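Local coordinates for UDP-glucose 6-dehydrogenase (PDB 3VTF), which probably catalyses the NAD+-dependent oxidation of UDP-glucose to UDP-glucuronate, two NAD+ being reduced for each sugar nucleotide, at residues G340-P345 against T408-Y413; D348-S353 against P374-K379. One frame throughout, in Å; residues are numbered along the deposited sequence.

Both interactions lie in the UDP-binding domain, at the ends of neighbouring strands of its parallel sheet, with centres 10 Å apart. Interaction 1 joins the loop that leaves strand 335-339 to the loop that leaves strand 403-406, the strand next to it in the sheet. Interaction 2 joins the later part of the first loop, ahead of helix 354-364, to the turn that follows strand 368-372 and opens helix 377-384. In sequence, both segments of interaction 2 fall between the two segments of interaction 1. A backbone hydrogen bond from Phe343 to Asp349 joins the two, so the segment that touches UDP-glucose is linked to both contacts.

Interaction 1 of 2, residues G340-P345 against T408-Y413. With UPG (uridine-5'-diphosphate-glucose), chain B.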
loop_
_atom_site.group_PDB
_atom_site.type_symbol
_atom_site.label_atom_id
_atom_site.label_comp_id
_atom_site.label_asym_id
_atom_site.label_seq_id
_atom_site.Cartn_x
_atom_site.Cartn_y
_atom_site.Cartn_z
ATOM N N GLY A 340 -20.293 -1.147 -19.638
ATOM C CA GLY A 340 -19.432 -2.089 -18.908
ATOM C C GLY A 340 -20.242 -2.736 -17.757
ATOM O O GLY A 340 -20.779 -2.030 -16.920
ATOM N N LEU A 341 -20.369 -4.073 -17.774
ATOM C CA LEU A 341 -21.086 -4.774 -16.759
ATOM C C LEU A 341 -20.172 -5.843 -16.156
ATOM O O LEU A 341 -20.394 -6.242 -15.025
ATOM C CB LEU A 341 -22.308 -5.459 -17.371
ATOM C CG LEU A 341 -23.356 -4.499 -17.912
ATOM C CD1 LEU A 341 -24.429 -5.226 -18.717
ATOM C CD2 LEU A 341 -24.006 -3.653 -16.812
ATOM N N ALA A 342 -19.241 -6.409 -16.941
ATOM C CA ALA A 342 -18.248 -7.344 -16.374
ATOM C C ALA A 342 -17.494 -6.633 -15.241
ATOM O O ALA A 342 -17.287 -5.426 -15.308
ATOM C CB ALA A 342 -17.247 -7.791 -17.425
ATOM N N PHE A 343 -17.024 -7.360 -14.234
ATOM C CA PHE A 343 -16.422 -6.712 -13.054
ATOM C C PHE A 343 -15.034 -6.156 -13.350
ATOM O O PHE A 343 -14.528 -5.282 -12.637
ATOM C CB PHE A 343 -16.362 -7.700 -11.860
ATOM C CG PHE A 343 -15.142 -8.588 -11.808
ATOM C CD1 PHE A 343 -14.062 -8.240 -11.053
ATOM C CD2 PHE A 343 -15.153 -9.815 -12.410
ATOM C CE1 PHE A 343 -12.970 -9.080 -10.902
ATOM C CE2 PHE A 343 -14.071 -10.671 -12.297
ATOM C CZ PHE A 343 -12.975 -10.318 -11.543
ATOM N N LYS A 344 -14.444 -6.648 -14.429
ATOM C CA LYS A 344 -13.278 -6.022 -15.032
ATOM C C LYS A 344 -13.211 -6.441 -16.508
ATOM O O LYS A 344 -14.025 -7.298 -16.938
ATOM C CB LYS A 344 -12.014 -6.458 -14.354
ATOM C CG LYS A 344 -11.828 -7.981 -14.386
ATOM C CD LYS A 344 -10.481 -8.221 -13.791
ATOM C CE LYS A 344 -9.998 -9.574 -14.234
ATOM N NZ LYS A 344 -8.740 -9.815 -13.482
ATOM N N PRO A 345 -12.279 -5.825 -17.307
ATOM C CA PRO A 345 -12.225 -6.162 -18.726
ATOM C C PRO A 345 -11.802 -7.617 -18.990
ATOM O O PRO A 345 -11.061 -8.230 -18.210
ATOM C CB PRO A 345 -11.117 -5.220 -19.278
ATOM C CG PRO A 345 -11.125 -4.033 -18.334
ATOM C CD PRO A 345 -11.308 -4.728 -16.990
ATOM N N THR A 408 -16.622 -0.211 -16.870
ATOM C CA THR A 408 -15.529 -1.146 -17.108
ATOM C C THR A 408 -14.769 -0.647 -18.356
ATOM O O THR A 408 -15.371 -0.316 -19.339
ATOM C CB THR A 408 -16.078 -2.528 -17.492
ATOM O OG1 THR A 408 -17.077 -2.942 -16.562
ATOM C CG2 THR A 408 -14.949 -3.608 -17.541
ATOM N N ALA A 409 -13.480 -0.479 -18.244
ATOM C CA ALA A 409 -12.687 0.120 -19.342
ATOM C C ALA A 409 -12.380 -0.970 -20.376
ATOM O O ALA A 409 -11.259 -1.379 -20.504
ATOM C CB ALA A 409 -11.393 0.695 -18.796
ATOM N N TRP A 410 -13.405 -1.465 -21.083
ATOM C CA TRP A 410 -13.152 -2.397 -22.225
ATOM C C TRP A 410 -12.328 -1.583 -23.262
ATOM O O TRP A 410 -12.712 -0.453 -23.523
ATOM C CB TRP A 410 -14.477 -2.807 -22.837
ATOM C CG TRP A 410 -15.135 -3.870 -22.012
ATOM C CD1 TRP A 410 -16.102 -3.738 -21.008
ATOM C CD2 TRP A 410 -14.860 -5.307 -22.124
ATOM N NE1 TRP A 410 -16.415 -4.957 -20.489
ATOM C CE2 TRP A 410 -15.687 -5.955 -21.134
ATOM C CE3 TRP A 410 -14.044 -6.083 -22.963
ATOM C CZ2 TRP A 410 -15.695 -7.355 -20.983
ATOM C CZ3 TRP A 410 -14.064 -7.484 -22.826
ATOM C CH2 TRP A 410 -14.878 -8.100 -21.854
ATOM N N PRO A 411 -11.238 -2.153 -23.848
ATOM C CA PRO A 411 -10.449 -1.422 -24.861
ATOM C C PRO A 411 -11.312 -0.835 -25.979
ATOM O O PRO A 411 -11.022 0.321 -26.403
ATOM C CB PRO A 411 -9.434 -2.485 -25.367
ATOM C CG PRO A 411 -9.264 -3.407 -24.159
ATOM C CD PRO A 411 -10.659 -3.493 -23.582
ATOM N N GLN A 412 -12.393 -1.518 -26.402
ATOM C CA GLN A 412 -13.205 -0.894 -27.447
ATOM C C GLN A 412 -13.868 0.428 -27.036
ATOM O O GLN A 412 -14.399 1.198 -27.875
ATOM C CB GLN A 412 -14.266 -1.855 -27.980
ATOM C CG GLN A 412 -15.470 -2.142 -27.084
ATOM C CD GLN A 412 -16.223 -3.403 -27.556
ATOM O OE1 GLN A 412 -15.622 -4.491 -27.612
ATOM N NE2 GLN A 412 -17.515 -3.275 -27.888
ATOM N N TYR A 413 -13.940 0.691 -25.745
ATOM C CA TYR A 413 -14.535 1.932 -25.263
ATOM C C TYR A 413 -13.670 3.170 -25.540
ATOM O O TYR A 413 -14.158 4.271 -25.595
ATOM C CB TYR A 413 -14.972 1.836 -23.797
ATOM C CG TYR A 413 -16.116 0.873 -23.550
ATOM C CD1 TYR A 413 -16.867 0.369 -24.591
ATOM C CD2 TYR A 413 -16.435 0.473 -22.268
ATOM C CE1 TYR A 413 -17.904 -0.499 -24.366
ATOM C CE2 TYR A 413 -17.470 -0.393 -22.037
ATOM C CZ TYR A 413 -18.191 -0.876 -23.083
ATOM O OH TYR A 413 -19.209 -1.730 -22.836
HETATM N N1 UPG B . -9.480 -2.651 -9.792
HETATM C C2 UPG B . -9.551 -1.244 -9.570
HETATM N N3 UPG B . -8.432 -0.520 -9.650
HETATM C C4 UPG B . -7.215 -1.145 -9.871
HETATM C C5 UPG B . -7.092 -2.564 -10.073
HETATM C C6 UPG B . -8.292 -3.299 -9.977
HETATM O O2 UPG B . -10.654 -0.658 -9.327
HETATM O O4 UPG B . -6.164 -0.420 -9.886
HETATM C C1C UPG B . -10.769 -3.369 -9.655
HETATM C C2C UPG B . -11.031 -4.199 -10.897
HETATM O O2C UPG B . -11.751 -3.475 -11.891
HETATM C C3C UPG B . -11.880 -5.362 -10.337
HETATM C C4C UPG B . -11.352 -5.559 -8.915
HETATM O O4C UPG B . -10.560 -4.381 -8.644
HETATM O O3C UPG B . -13.251 -4.910 -10.171
HETATM C C5C UPG B . -10.445 -6.802 -8.760
HETATM O O5C UPG B . -9.570 -6.844 -9.893
HETATM P PA UPG B . -8.464 -8.109 -10.039
HETATM O O1A UPG B . -7.439 -8.076 -8.859
HETATM O O2A UPG B . -8.027 -8.188 -11.524
HETATM O O3A UPG B . -9.508 -9.334 -10.008
HETATM P PB UPG B . -9.442 -10.821 -9.316
HETATM O O1B UPG B . -9.516 -11.835 -10.429
HETATM O O2B UPG B . -10.689 -10.615 -8.419
HETATM O O3B UPG B . -8.043 -11.078 -8.596
HETATM C "C1'" UPG B . -7.901 -10.899 -7.153
HETATM C "C2'" UPG B . -6.421 -10.767 -6.870
HETATM C "C3'" UPG B . -5.765 -12.151 -7.094
HETATM C "C4'" UPG B . -6.488 -13.166 -6.178
HETATM C "C5'" UPG B . -7.984 -13.284 -6.675
HETATM C "C6'" UPG B . -8.908 -14.218 -5.862
HETATM O "O2'" UPG B . -6.049 -9.836 -7.960
HETATM O "O3'" UPG B . -4.401 -12.024 -6.746
HETATM O "O4'" UPG B . -5.865 -14.450 -6.399
HETATM O "O5'" UPG B . -8.506 -11.952 -6.404
HETATM O "O6'" UPG B . -8.462 -14.271 -4.486
#
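Thr408 reaches into the bend of 340-345 with both branches of its side chain. OG1 donates to Ala342 O at 2.8 Å, lying in the carbonyl plane with a C=O...OG1 angle of 156°. CG2, anti to the backbone N of Thr408 (chi1 of OG1 -50°), turns instead to the Lys344-Pro345 peptide and stands 3.5 Å from Pro345 N. Beside it, Pro345 CG rests 3.4 Å from the carbonyl O of Ala409, the central residue of an inverse gamma turn. Trp410 adds its ring: Pro345 CA sits over the face of the six-membered ring, 4.2 Å from the centroid, in a CH-pi contact, while Ala342 CB comes to the edge, 3.9 Å from CZ2. Gly340 packs closely against Thr408, with Gly340 CA 3.7 Å from Thr408 CB. These loops leave adjacent parallel strands, 335-339 and 403-406, at the end of the sheet that faces the substrate, as in Rossmann-like nucleotide-binding domains. From the far side of the bend, Phe343 O accepts a 2.8 Å hydrogen bond from O3C of the UDP-glucose ribose, and Phe343 presents its ring edge to the same ligand. The extended Lys344 chain passes with CG over the centre of the Phe343 ring and delivers NZ to phosphate oxygen O2A of UDP-glucose at 2.6 Å; Glu179 O is a second partner of NZ. Further out, Asp373 OD1 receives Trp410 NE1 and the backbone N atoms of Leu341 and Ala342, fixing the indole against the bend, and Tyr413 OH is hydrogen-bonded to His372 ND1.

Interaction 2 of 2, residues D348-S353 against P374-K379; sequences DDVRES and PMAMEK
Lys379 runs past the carbonyl oxygen of Asp348 and ends at its carboxylate. Its CB, the first atom to meet the other segment, is 3.6 Å from Asp348 O and also touches Val350 CG2. CG stays beside the same carbonyl oxygen, and CD comes closer still, 3.2 Å from Asp348 O. There the chain bends, chi3 138° and chi4 85°, and the bend turns it toward the carboxylate and sets NZ 3.2 Å from Asp348 OD2. NZ meets this oxygen from above, 50° out of the carboxylate plane, in a salt bridge. Asp348 in turn sets its CB against Met375, 4.0 Å from Met375 CB. Deeper in, Ala376 CB rests against both Asp348 O, at 3.3 Å, and Val350 CG1, at 3.5 Å. Ala376 is the N-cap residue of helix 377-384, so the contact presses the start of that helix, which comes after strand 368-372 of the parallel sheet, against the long loop between strand 335-339 and helix 354-364. The backbone N atoms of Met375 and Ala376 both bond to Asp373 OD2, which holds the turn before the helix. On the loop side, Val350 to Ser353 form a type II beta turn, and Asp349 OD1 accepts from Arg351 N in an Asx turn. Arg351 NE reaches that same oxygen from the opposite face of the carboxylate plane, and NH2 takes Asp349 OD2 at 2.9 Å, a side-on, two-nitrogen grip that fixes the guanidinium of a residue predicted to bind NAD+. Ser353 OG caps the following helix at Val356 N.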
loop_
_atom_site.group_PDB
_atom_site.type_symbol
_atom_site.label_atom_id
_atom_site.label_comp_id
_atom_site.label_asym_id
_atom_site.label_seq_id
_atom_site.Cartn_x
_atom_site.Cartn_y
_atom_site.Cartn_z
ATOM N N ASP A 348 -16.483 -12.452 -18.513
ATOM C CA ASP A 348 -17.909 -12.312 -18.664
ATOM C C ASP A 348 -18.581 -12.380 -17.278
ATOM O O ASP A 348 -19.800 -12.232 -17.143
ATOM C CB ASP A 348 -18.510 -13.292 -19.698
ATOM C CG ASP A 348 -18.385 -14.751 -19.282
ATOM O OD1 ASP A 348 -17.421 -15.058 -18.571
ATOM O OD2 ASP A 348 -19.257 -15.581 -19.688
ATOM N N ASP A 349 -17.748 -12.505 -16.278
ATOM C CA ASP A 349 -18.145 -12.504 -14.857
ATOM C C ASP A 349 -18.713 -11.144 -14.401
ATOM O O ASP A 349 -18.009 -10.105 -14.493
ATOM C CB ASP A 349 -16.865 -12.861 -14.040
ATOM C CG ASP A 349 -17.145 -13.154 -12.588
ATOM O OD1 ASP A 349 -18.245 -12.868 -12.093
ATOM O OD2 ASP A 349 -16.235 -13.686 -11.919
ATOM N N VAL A 350 -19.953 -11.125 -13.906
ATOM C CA VAL A 350 -20.565 -9.931 -13.301
ATOM C C VAL A 350 -20.657 -9.937 -11.763
ATOM O O VAL A 350 -21.285 -9.096 -11.177
ATOM C CB VAL A 350 -21.950 -9.715 -13.921
ATOM C CG1 VAL A 350 -21.752 -9.415 -15.432
ATOM C CG2 VAL A 350 -22.786 -10.961 -13.684
ATOM N N ARG A 351 -20.015 -10.902 -11.075
ATOM C CA ARG A 351 -20.236 -10.986 -9.635
ATOM C C ARG A 351 -19.747 -9.726 -8.951
ATOM O O ARG A 351 -18.624 -9.276 -9.255
ATOM C CB ARG A 351 -19.490 -12.245 -9.061
ATOM C CG ARG A 351 -20.224 -13.569 -9.495
ATOM C CD ARG A 351 -19.434 -14.802 -9.033
ATOM N NE ARG A 351 -18.217 -14.989 -9.845
ATOM C CZ ARG A 351 -17.369 -15.986 -9.611
ATOM N NH1 ARG A 351 -17.583 -16.831 -8.586
ATOM N NH2 ARG A 351 -16.314 -16.136 -10.321
ATOM N N GLU A 352 -20.593 -9.147 -8.096
ATOM C CA GLU A 352 -20.269 -7.889 -7.387
ATOM C C GLU A 352 -19.847 -6.771 -8.394
ATOM O O GLU A 352 -19.064 -5.886 -8.051
ATOM C CB GLU A 352 -19.165 -8.129 -6.303
ATOM C CG GLU A 352 -19.630 -9.002 -5.133
ATOM C CD GLU A 352 -20.901 -8.419 -4.512
ATOM O OE1 GLU A 352 -20.930 -7.198 -4.183
ATOM O OE2 GLU A 352 -21.876 -9.168 -4.397
ATOM N N SER A 353 -20.388 -6.814 -9.622
ATOM C CA SER A 353 -19.928 -5.868 -10.688
ATOM C C SER A 353 -20.357 -4.455 -10.261
ATOM O O SER A 353 -21.522 -4.252 -9.850
ATOM C CB SER A 353 -20.710 -6.173 -11.969
ATOM O OG SER A 353 -20.638 -5.100 -12.911
ATOM N N PRO A 374 -19.116 -5.931 -23.898
ATOM C CA PRO A 374 -18.807 -6.814 -25.030
ATOM C C PRO A 374 -18.999 -8.312 -24.744
ATOM O O PRO A 374 -19.130 -9.078 -25.708
ATOM C CB PRO A 374 -17.305 -6.555 -25.278
ATOM C CG PRO A 374 -17.096 -5.114 -24.734
ATOM C CD PRO A 374 -17.930 -5.187 -23.443
ATOM N N MET A 375 -18.926 -8.763 -23.476
ATOM C CA MET A 375 -19.104 -10.191 -23.185
ATOM C C MET A 375 -20.176 -10.526 -22.153
ATOM O O MET A 375 -20.772 -11.582 -22.209
ATOM C CB MET A 375 -17.811 -10.824 -22.754
ATOM C CG MET A 375 -16.741 -10.786 -23.815
ATOM S SD MET A 375 -15.294 -11.577 -23.117
ATOM C CE MET A 375 -15.844 -13.310 -23.230
ATOM N N ALA A 376 -20.443 -9.656 -21.193
ATOM C CA ALA A 376 -21.131 -10.136 -19.977
ATOM C C ALA A 376 -22.635 -9.946 -20.011
ATOM O O ALA A 376 -23.285 -10.017 -18.978
ATOM C CB ALA A 376 -20.508 -9.414 -18.732
ATOM N N MET A 377 -23.229 -9.682 -21.180
ATOM C CA MET A 377 -24.625 -9.196 -21.127
ATOM C C MET A 377 -25.561 -10.334 -20.785
ATOM O O MET A 377 -26.575 -10.126 -20.141
ATOM C CB MET A 377 -25.044 -8.496 -22.427
ATOM C CG MET A 377 -24.378 -7.116 -22.582
ATOM S SD MET A 377 -24.985 -6.146 -24.011
ATOM C CE MET A 377 -26.475 -5.726 -23.251
ATOM N N GLU A 378 -25.206 -11.536 -21.186
ATOM C CA GLU A 378 -26.073 -12.705 -20.890
ATOM C C GLU A 378 -26.034 -12.944 -19.391
ATOM O O GLU A 378 -27.082 -13.039 -18.719
ATOM C CB GLU A 378 -25.642 -13.974 -21.666
ATOM C CG GLU A 378 -26.386 -14.164 -23.008
ATOM C CD GLU A 378 -27.852 -13.603 -23.098
ATOM O OE1 GLU A 378 -28.828 -14.258 -22.637
ATOM O OE2 GLU A 378 -28.058 -12.498 -23.687
ATOM N N LYS A 379 -24.821 -12.943 -18.841
ATOM C CA LYS A 379 -24.696 -13.113 -17.378
ATOM C C LYS A 379 -25.393 -11.982 -16.628
ATOM O O LYS A 379 -26.053 -12.217 -15.644
ATOM C CB LYS A 379 -23.233 -13.297 -16.976
ATOM C CG LYS A 379 -22.708 -14.652 -17.422
ATOM C CD LYS A 379 -21.426 -15.007 -16.713
ATOM C CE LYS A 379 -21.463 -16.471 -16.324
ATOM N NZ LYS A 379 -20.987 -17.187 -17.510
#